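PDB 4UUL: L-lactate dehydrogenase from Trichomonas vaginalis, which interconverts pyruvate and L-lactate with NAD(H) as the redox cofactor, and probably also acts on malate and oxaloacetate as its relatives do. Local coordinates for residues W23-E28 / V35-L40; G17-H22 / T239-P244. The protein carries 1 engineered substitution. All coordinates share one frame; numbering follows the deposited sequence. Where two conformers were deposited one is given.

Contact 1. Residues W23-E28 / V35-L40; sequences WIASGE and VYLHLL
Ile24 and Ala25, toward the C-terminal end of helix 15-25, pack against Val35 and Leu37 of strand 35-40 in a contact made of aliphatic groups. Ile24 leads with one branch: CG2, which lies anti to the backbone N (chi1 -69° for CG1), comes 4.1 Å from Leu37 CD2 and the same distance from Val35 CG2, so a single methyl bridges two successive inward-facing strand residues. The Ile24 and Val35 side chains meet at roughly a right angle. Leu37 divides its two methyls between helix neighbours, CD2 going to Ile24 while CD1 reaches Ala25 CB at 4.5 Å. Val35 CG2 also rests against backbone, 4.1 Å from Ala25 CA and 4.0 Å from Ile24 O.

No hydrogen bond crosses the contact; the polar groups bond along the helix end or to neighbouring parts of the sheet and its loops. The helix closes in a Schellman motif, Gly27 adopting positive phi and its N donating to Ile24 O at 3.0 Å. Ser26 OG turns back to Trp23 O at 2.6 Å, tilted 21° from the carbonyl plane. Strand 35-40 has backbone bonds to strand 5-10 and to residues 63-66, and on its other face His38 bonds to His6 and to Ala75 O.

This is the helix-on-sheet layer of the beta-alpha-beta unit 5-10, 15-25, 35-40 that opens the NAD-binding Rossmann fold. With no hydrogen bond between helix and strand here, the joint is set by the shapes of buried methyls, through dispersion and the exclusion of water.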
ATOM      1  N   TRP B  23       0.854  -5.085   0.518  0.54 12.03           N
ATOM      2  CA  TRP B  23      -0.302  -5.152  -0.350  0.54 12.89           C
ATOM      3  C   TRP B  23      -0.622  -6.606  -0.635  0.54 13.24           C
ATOM      4  O   TRP B  23      -1.762  -7.042  -0.523  0.54 14.70           O
ATOM      5  CB  TRP B  23      -0.028  -4.358  -1.615  0.54 14.05           C
ATOM      6  CG  TRP B  23      -1.259  -3.762  -2.302  0.54 16.35           C
ATOM      7  CD1 TRP B  23      -2.553  -4.147  -2.140  0.54 20.40           C
ATOM      8  CD2 TRP B  23      -1.296  -2.632  -3.194  0.54 16.65           C
ATOM      9  NE1 TRP B  23      -3.388  -3.391  -2.940  0.54 22.48           N
ATOM     10  CE2 TRP B  23      -2.643  -2.436  -3.576  0.54 20.26           C
ATOM     11  CE3 TRP B  23      -0.330  -1.780  -3.702  0.54 19.44           C
ATOM     12  CZ2 TRP B  23      -3.035  -1.415  -4.430  0.54 21.00           C
ATOM     13  CZ3 TRP B  23      -0.724  -0.772  -4.557  0.54 22.10           C
ATOM     14  CH2 TRP B  23      -2.056  -0.604  -4.916  0.54 21.81           C
ATOM     15  N   ILE B  24       0.393  -7.383  -0.956  1.00 13.34           N
ATOM     16  CA  ILE B  24       0.203  -8.814  -1.202  1.00 13.97           C
ATOM     17  C   ILE B  24      -0.281  -9.531   0.074  1.00 14.28           C
ATOM     18  O   ILE B  24      -1.205 -10.360   0.041  1.00 14.51           O
ATOM     19  CB  ILE B  24       1.489  -9.455  -1.734  1.00 14.24           C
ATOM     20  CG1 ILE B  24       1.755  -8.914  -3.155  1.00 14.55           C
ATOM     21  CG2 ILE B  24       1.352 -10.985  -1.800  1.00 14.63           C
ATOM     22  CD1 ILE B  24       3.085  -9.230  -3.694  1.00 14.99           C
ATOM     23  N   ALA B  25       0.336  -9.207   1.211  1.00 13.25           N
ATOM     24  CA  ALA B  25      -0.031  -9.850   2.468  1.00 13.40           C
ATOM     25  C   ALA B  25      -1.467  -9.539   2.884  1.00 14.97           C
ATOM     26  O   ALA B  25      -2.058 -10.315   3.637  1.00 15.54           O
ATOM     27  CB  ALA B  25       0.906  -9.482   3.563  1.00 14.21           C
ATOM     28  N   SER B  26      -1.994  -8.403   2.432  1.00 14.36           N
ATOM     29  CA  SER B  26      -3.358  -8.014   2.722  1.00 16.49           C
ATOM     30  C   SER B  26      -4.382  -8.830   1.975  1.00 15.82           C
ATOM     31  O   SER B  26      -5.579  -8.686   2.268  1.00 18.10           O
ATOM     32  CB  SER B  26      -3.561  -6.537   2.397  1.00 16.63           C
ATOM     33  OG  SER B  26      -3.771  -6.328   1.013  1.00 19.40           O
ATOM     34  N   GLY B  27      -3.950  -9.670   1.011  1.00 16.33           N
ATOM     35  CA  GLY B  27      -4.851 -10.552   0.303  1.00 17.43           C
ATOM     36  C   GLY B  27      -5.190 -10.134  -1.119  1.00 17.36           C
ATOM     37  O   GLY B  27      -5.960 -10.820  -1.809  1.00 20.19           O
ATOM     38  N   GLU B  28      -4.612  -9.033  -1.595  1.00 17.65           N
ATOM     39  CA  GLU B  28      -5.042  -8.452  -2.858  1.00 19.83           C
ATOM     40  C   GLU B  28      -4.617  -9.249  -4.087  1.00 20.21           C
ATOM     41  O   GLU B  28      -5.263  -9.147  -5.122  1.00 24.71           O
ATOM     42  CB  GLU B  28      -4.505  -7.036  -2.985  1.00 22.89           C
ATOM     43  CG  GLU B  28      -4.558  -6.458  -4.399  1.00 24.04           C
ATOM     44  CD  GLU B  28      -5.972  -6.325  -4.941  1.00 28.00           C
ATOM     45  OE1 GLU B  28      -6.952  -6.352  -4.135  1.00 29.95           O
ATOM     46  OE2 GLU B  28      -6.082  -6.167  -6.186  1.00 28.26           O
ATOM     47  N   VAL B  35      -0.502 -16.447   1.469  1.00 17.11           N
ATOM     48  CA  VAL B  35       0.761 -16.197   0.822  1.00 16.15           C
ATOM     49  C   VAL B  35       1.893 -16.364   1.827  1.00 15.81           C
ATOM     50  O   VAL B  35       1.735 -16.121   3.024  1.00 16.94           O
ATOM     51  CB  VAL B  35       0.803 -14.798   0.182  1.00 16.31           C
ATOM     52  CG1 VAL B  35      -0.208 -14.710  -0.923  1.00 18.69           C
ATOM     53  CG2 VAL B  35       0.640 -13.699   1.230  1.00 17.50           C
ATOM     54  N   TYR B  36       3.025 -16.820   1.307  1.00 16.39           N
ATOM     55  CA  TYR B  36       4.256 -16.945   2.061  1.00 15.77           C
ATOM     56  C   TYR B  36       5.312 -16.116   1.306  1.00 14.19           C
ATOM     57  O   TYR B  36       5.555 -16.377   0.122  1.00 15.88           O
ATOM     58  CB  TYR B  36       4.722 -18.409   2.209  1.00 17.55           C
ATOM     59  CG  TYR B  36       5.956 -18.543   3.053  1.00 18.81           C
ATOM     60  CD1 TYR B  36       7.209 -18.247   2.525  1.00 19.24           C
ATOM     61  CD2 TYR B  36       5.894 -19.032   4.345  1.00 20.09           C
ATOM     62  CE1 TYR B  36       8.360 -18.403   3.260  1.00 21.54           C
ATOM     63  CE2 TYR B  36       7.048 -19.201   5.097  1.00 21.25           C
ATOM     64  CZ  TYR B  36       8.279 -18.858   4.550  1.00 21.72           C
ATOM     65  OH  TYR B  36       9.420 -19.013   5.299  1.00 24.10           O
ATOM     66  N   LEU B  37       5.840 -15.059   1.943  1.00 14.68           N
ATOM     67  CA  LEU B  37       6.718 -14.085   1.254  1.00 14.55           C
ATOM     68  C   LEU B  37       8.174 -14.461   1.426  1.00 15.19           C
ATOM     69  O   LEU B  37       8.657 -14.644   2.523  1.00 16.77           O
ATOM     70  CB  LEU B  37       6.468 -12.669   1.778  1.00 15.33           C
ATOM     71  CG  LEU B  37       5.048 -12.131   1.564  1.00 14.78           C
ATOM     72  CD1 LEU B  37       4.946 -10.771   2.176  1.00 16.37           C
ATOM     73  CD2 LEU B  37       4.740 -12.112   0.129  1.00 21.36           C
ATOM     74  N   HIS B  38       8.864 -14.550   0.302  1.00 15.78           N
ATOM     75  CA  HIS B  38      10.333 -14.665   0.274  1.00 15.65           C
ATOM     76  C   HIS B  38      10.863 -13.276  -0.051  1.00 15.08           C
ATOM     77  O   HIS B  38      10.532 -12.712  -1.096  1.00 16.00           O
ATOM     78  CB  HIS B  38      10.766 -15.649  -0.781  1.00 15.58           C
ATOM     79  CG  HIS B  38      10.300 -17.049  -0.554  1.00 16.06           C
ATOM     80  ND1 HIS B  38      11.173 -18.099  -0.395  1.00 18.57           N
ATOM     81  CD2 HIS B  38       9.061 -17.600  -0.529  1.00 17.01           C
ATOM     82  CE1 HIS B  38      10.494 -19.227  -0.255  1.00 19.18           C
ATOM     83  NE2 HIS B  38       9.208 -18.952  -0.307  1.00 19.68           N
ATOM     84  N   LEU B  39      11.612 -12.698   0.892  1.00 14.70           N
ATOM     85  CA  LEU B  39      12.021 -11.302   0.835  1.00 15.27           C
ATOM     86  C   LEU B  39      13.534 -11.251   0.760  1.00 15.21           C
ATOM     87  O   LEU B  39      14.229 -11.537   1.747  1.00 17.69           O
ATOM     88  CB  LEU B  39      11.493 -10.560   2.068  1.00 14.84           C
ATOM     89  CG  LEU B  39       9.981 -10.648   2.247  1.00 15.67           C
ATOM     90  CD1 LEU B  39       9.573 -10.103   3.585  1.00 17.20           C
ATOM     91  CD2 LEU B  39       9.273  -9.840   1.175  1.00 15.99           C
ATOM     92  N   LEU B  40      14.071 -10.943  -0.431  1.00 15.44           N
ATOM     93  CA  LEU B  40      15.491 -10.990  -0.696  1.00 15.80           C
ATOM     94  C   LEU B  40      16.079  -9.605  -0.791  1.00 15.44           C
ATOM     95  O   LEU B  40      15.525  -8.727  -1.460  1.00 15.87           O
ATOM     96  CB  LEU B  40      15.762 -11.754  -1.998  1.00 16.99           C
ATOM     97  CG  LEU B  40      17.200 -11.856  -2.488  1.00 17.74           C
ATOM     98  CD1 LEU B  40      18.064 -12.659  -1.521  1.00 19.84           C
ATOM     99  CD2 LEU B  40      17.274 -12.440  -3.911  1.00 19.28           C
TER

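Contact 2. Residues G17-H22 / T239-P244; sequences GYILSH and TSAASP
Ile19 and Ala242 approach with their CA atoms 6.9 Å apart, where the middle of helix 15-25 faces the first turn of helix 242-257, whose N-cap is Ala241. Only the far end of Ile19 makes the crossing: CG1 stands beside the backbone N (chi1 -58°) and the chain then extends (chi2 169°), which carries CD1 out to the helix start. There the methyl lies 3.9 Å from Ala242 N, 4.2 Å from Ala242 CB and 4.3 Å from Ala241 CB, apolar cover over a helix terminus.

The backbone N-H groups of Ala241, Ala242 and Ser243 turn to the second subunit: Ala242 N is hydrogen-bonded to its Tyr18 OH, and Ala241 N and Ser243 N to its Glu55 OE1. On helix 15-25, His22 ND1 donates to Tyr18 O at 2.9 Å in a nearly straight bond (167°), with the acceptor close to the imidazole plane, which fixes the ring's rotation.

Across these two segments the domains meet through one methyl and two alanines, without a hydrogen bond, and Leu20 extends the packing to Thr245 and Ile249. The amides alongside are hydrogen-bonded across the dimer interface, where the carboxylate of Glu55 of the second subunit would probably be stabilised by the positive end of the helix dipole.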
ATOM      1  N   GLY B  17       9.384  -2.659  -2.404  1.00 14.18           N
ATOM      2  CA  GLY B  17       9.218  -3.875  -1.650  1.00 14.22           C
ATOM      3  C   GLY B  17       8.359  -3.727  -0.412  1.00 13.73           C
ATOM      4  O   GLY B  17       7.583  -4.619  -0.040  1.00 14.20           O
ATOM      5  N   TYR B  18       8.556  -2.601   0.245  1.00 13.61           N
ATOM      6  CA  TYR B  18       7.823  -2.277   1.471  1.00 14.29           C
ATOM      7  C   TYR B  18       6.317  -2.294   1.164  1.00 13.21           C
ATOM      8  O   TYR B  18       5.506  -2.902   1.902  1.00 15.03           O
ATOM      9  CB  TYR B  18       8.255  -0.914   1.953  1.00 15.77           C
ATOM     10  CG  TYR B  18       7.621  -0.415   3.233  1.00 15.25           C
ATOM     11  CD1 TYR B  18       7.968  -0.941   4.464  1.00 16.95           C
ATOM     12  CD2 TYR B  18       6.741   0.606   3.218  1.00 16.01           C
ATOM     13  CE1 TYR B  18       7.422  -0.462   5.655  1.00 16.82           C
ATOM     14  CE2 TYR B  18       6.214   1.112   4.373  1.00 16.81           C
ATOM     15  CZ  TYR B  18       6.551   0.578   5.581  1.00 15.63           C
ATOM     16  OH  TYR B  18       6.034   1.153   6.693  1.00 16.68           O
ATOM     17  N   ILE B  19       5.908  -1.560   0.133  1.00 12.79           N
ATOM     18  CA  ILE B  19       4.499  -1.435  -0.178  1.00 12.95           C
ATOM     19  C   ILE B  19       3.954  -2.764  -0.754  1.00 13.30           C
ATOM     20  O   ILE B  19       2.845  -3.191  -0.441  1.00 13.56           O
ATOM     21  CB  ILE B  19       4.198  -0.225  -1.117  1.00 15.05           C
ATOM     22  CG1 ILE B  19       4.690   1.071  -0.493  1.00 17.94           C
ATOM     23  CG2 ILE B  19       2.740  -0.172  -1.477  1.00 15.89           C
ATOM     24  CD1 ILE B  19       4.690   2.253  -1.398  1.00 20.01           C
ATOM     25  N   LEU B  20       4.697  -3.306  -1.712  1.00 12.57           N
ATOM     26  CA  LEU B  20       4.279  -4.531  -2.357  1.00 12.82           C
ATOM     27  C   LEU B  20       4.047  -5.682  -1.388  1.00 12.52           C
ATOM     28  O   LEU B  20       3.071  -6.420  -1.501  1.00 13.80           O
ATOM     29  CB  LEU B  20       5.335  -4.876  -3.398  1.00 14.79           C
ATOM     30  CG  LEU B  20       5.152  -6.030  -4.320  1.00 16.40           C
ATOM     31  CD1 LEU B  20       3.876  -5.880  -5.171  1.00 16.78           C
ATOM     32  CD2 LEU B  20       6.419  -6.171  -5.216  1.00 18.76           C
ATOM     33  N   SER B  21       4.974  -5.860  -0.475  1.00 12.59           N
ATOM     34  CA  SER B  21       4.823  -6.923   0.502  0.80 14.00           C
ATOM     35  C   SER B  21       3.564  -6.761   1.328  1.00 12.30           C
ATOM     36  O   SER B  21       2.838  -7.723   1.505  1.00 13.46           O
ATOM     37  CB  SER B  21       6.052  -7.032   1.403  0.80 16.18           C
ATOM     38  OG  SER B  21       6.269  -5.838   2.140  0.80 16.61           O
ATOM     39  N   HIS B  22       3.299  -5.550   1.803  1.00 13.09           N
ATOM     40  CA  HIS B  22       2.084  -5.358   2.581  1.00 12.88           C
ATOM     41  C   HIS B  22       0.807  -5.545   1.750  1.00 12.45           C
ATOM     42  O   HIS B  22      -0.166  -6.140   2.202  1.00 14.09           O
ATOM     43  CB  HIS B  22       2.086  -3.976   3.237  1.00 13.67           C
ATOM     44  CG  HIS B  22       2.935  -3.862   4.467  1.00 13.81           C
ATOM     45  ND1 HIS B  22       4.280  -3.600   4.433  1.00 14.61           N
ATOM     46  CD2 HIS B  22       2.612  -3.977   5.782  1.00 13.30           C
ATOM     47  CE1 HIS B  22       4.750  -3.591   5.673  1.00 15.24           C
ATOM     48  NE2 HIS B  22       3.760  -3.823   6.499  1.00 15.07           N
ATOM     49  N   THR B 239      12.287   8.405  -6.447  1.00 34.72           N
ATOM     50  CA  THR B 239      11.485   7.896  -7.576  1.00 34.79           C
ATOM     51  C   THR B 239      10.173   7.318  -7.109  1.00 28.04           C
ATOM     52  O   THR B 239       9.985   7.099  -5.937  1.00 27.64           O
ATOM     53  CB  THR B 239      12.249   6.826  -8.361  1.00 42.25           C
ATOM     54  OG1 THR B 239      12.590   5.745  -7.494  1.00 46.10           O
ATOM     55  CG2 THR B 239      13.521   7.401  -8.917  1.00 45.15           C
ATOM     56  N   SER B 240       9.291   7.051  -8.062  1.00 23.93           N
ATOM     57  CA  SER B 240       7.975   6.522  -7.771  0.54 18.49           C
ATOM     58  C   SER B 240       8.079   5.153  -7.094  1.00 18.01           C
ATOM     59  O   SER B 240       9.046   4.405  -7.279  1.00 20.55           O
ATOM     60  CB  SER B 240       7.134   6.457  -9.048  0.54 15.94           C
ATOM     61  OG  SER B 240       6.846   7.761  -9.564  0.54 16.80           O
ATOM     62  N   ALA B 241       7.079   4.855  -6.288  1.00 17.18           N
ATOM     63  CA  ALA B 241       7.027   3.593  -5.554  1.00 15.20           C
ATOM     64  C   ALA B 241       5.610   3.005  -5.533  1.00 13.87           C
ATOM     65  O   ALA B 241       5.383   1.873  -5.949  1.00 14.73           O
ATOM     66  CB  ALA B 241       7.600   3.747  -4.177  1.00 17.78           C
ATOM     67  N   ALA B 242       4.629   3.768  -5.044  1.00 13.21           N
ATOM     68  CA  ALA B 242       3.272   3.287  -5.024  1.00 13.49           C
ATOM     69  C   ALA B 242       2.728   3.002  -6.405  1.00 12.92           C
ATOM     70  O   ALA B 242       2.043   2.002  -6.581  1.00 13.10           O
ATOM     71  CB  ALA B 242       2.368   4.249  -4.299  1.00 14.73           C
ATOM     72  N   SER B 243       3.018   3.846  -7.395  1.00 13.41           N
ATOM     73  CA  SER B 243       2.474   3.640  -8.734  1.00 13.05           C
ATOM     74  C   SER B 243       3.063   2.419  -9.466  1.00 11.73           C
ATOM     75  O   SER B 243       2.295   1.665 -10.054  1.00 11.96           O
ATOM     76  CB  SER B 243       2.445   4.928  -9.575  1.00 14.34           C
ATOM     77  OG  SER B 243       3.737   5.438  -9.715  1.00 16.04           O
ATOM     78  N   PRO B 244       4.396   2.198  -9.428  1.00 12.80           N
ATOM     79  CA  PRO B 244       4.871   0.924 -10.024  1.00 13.46           C
ATOM     80  C   PRO B 244       4.370  -0.279  -9.254  1.00 11.85           C
ATOM     81  O   PRO B 244       4.128  -1.315  -9.862  1.00 13.10           O
ATOM     82  CB  PRO B 244       6.393   1.051 -10.001  1.00 15.02           C
ATOM     83  CG  PRO B 244       6.698   2.138  -9.028  1.00 15.43           C
ATOM     84  CD  PRO B 244       5.522   3.083  -9.085  1.00 14.24           C
TER

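Overall arrangement
Helix 15-25 serves both contacts, turning its C-terminal end to strand 35-40 in contact 1 and its middle to residues 239-244 in contact 2. Their centres lie about 12 Å apart, yet the contacts touch, Leu37 CD1 lying 3.8 Å from Ser21 O. One helix therefore ties the Rossmann sheet to the C-terminal domain, and both contacts border the second subunit. The cofactor site adjoins contact 2: Gln15, one turn before Ile19 on the same helix, and Ile16, its side chain about 4 Å from that of Ala241, bind NADH when it is present, though none is bound here. Contact 1 is further back, with Leu37 about 8 Å, between side chains, from Ala12, a predicted NAD-binding residue.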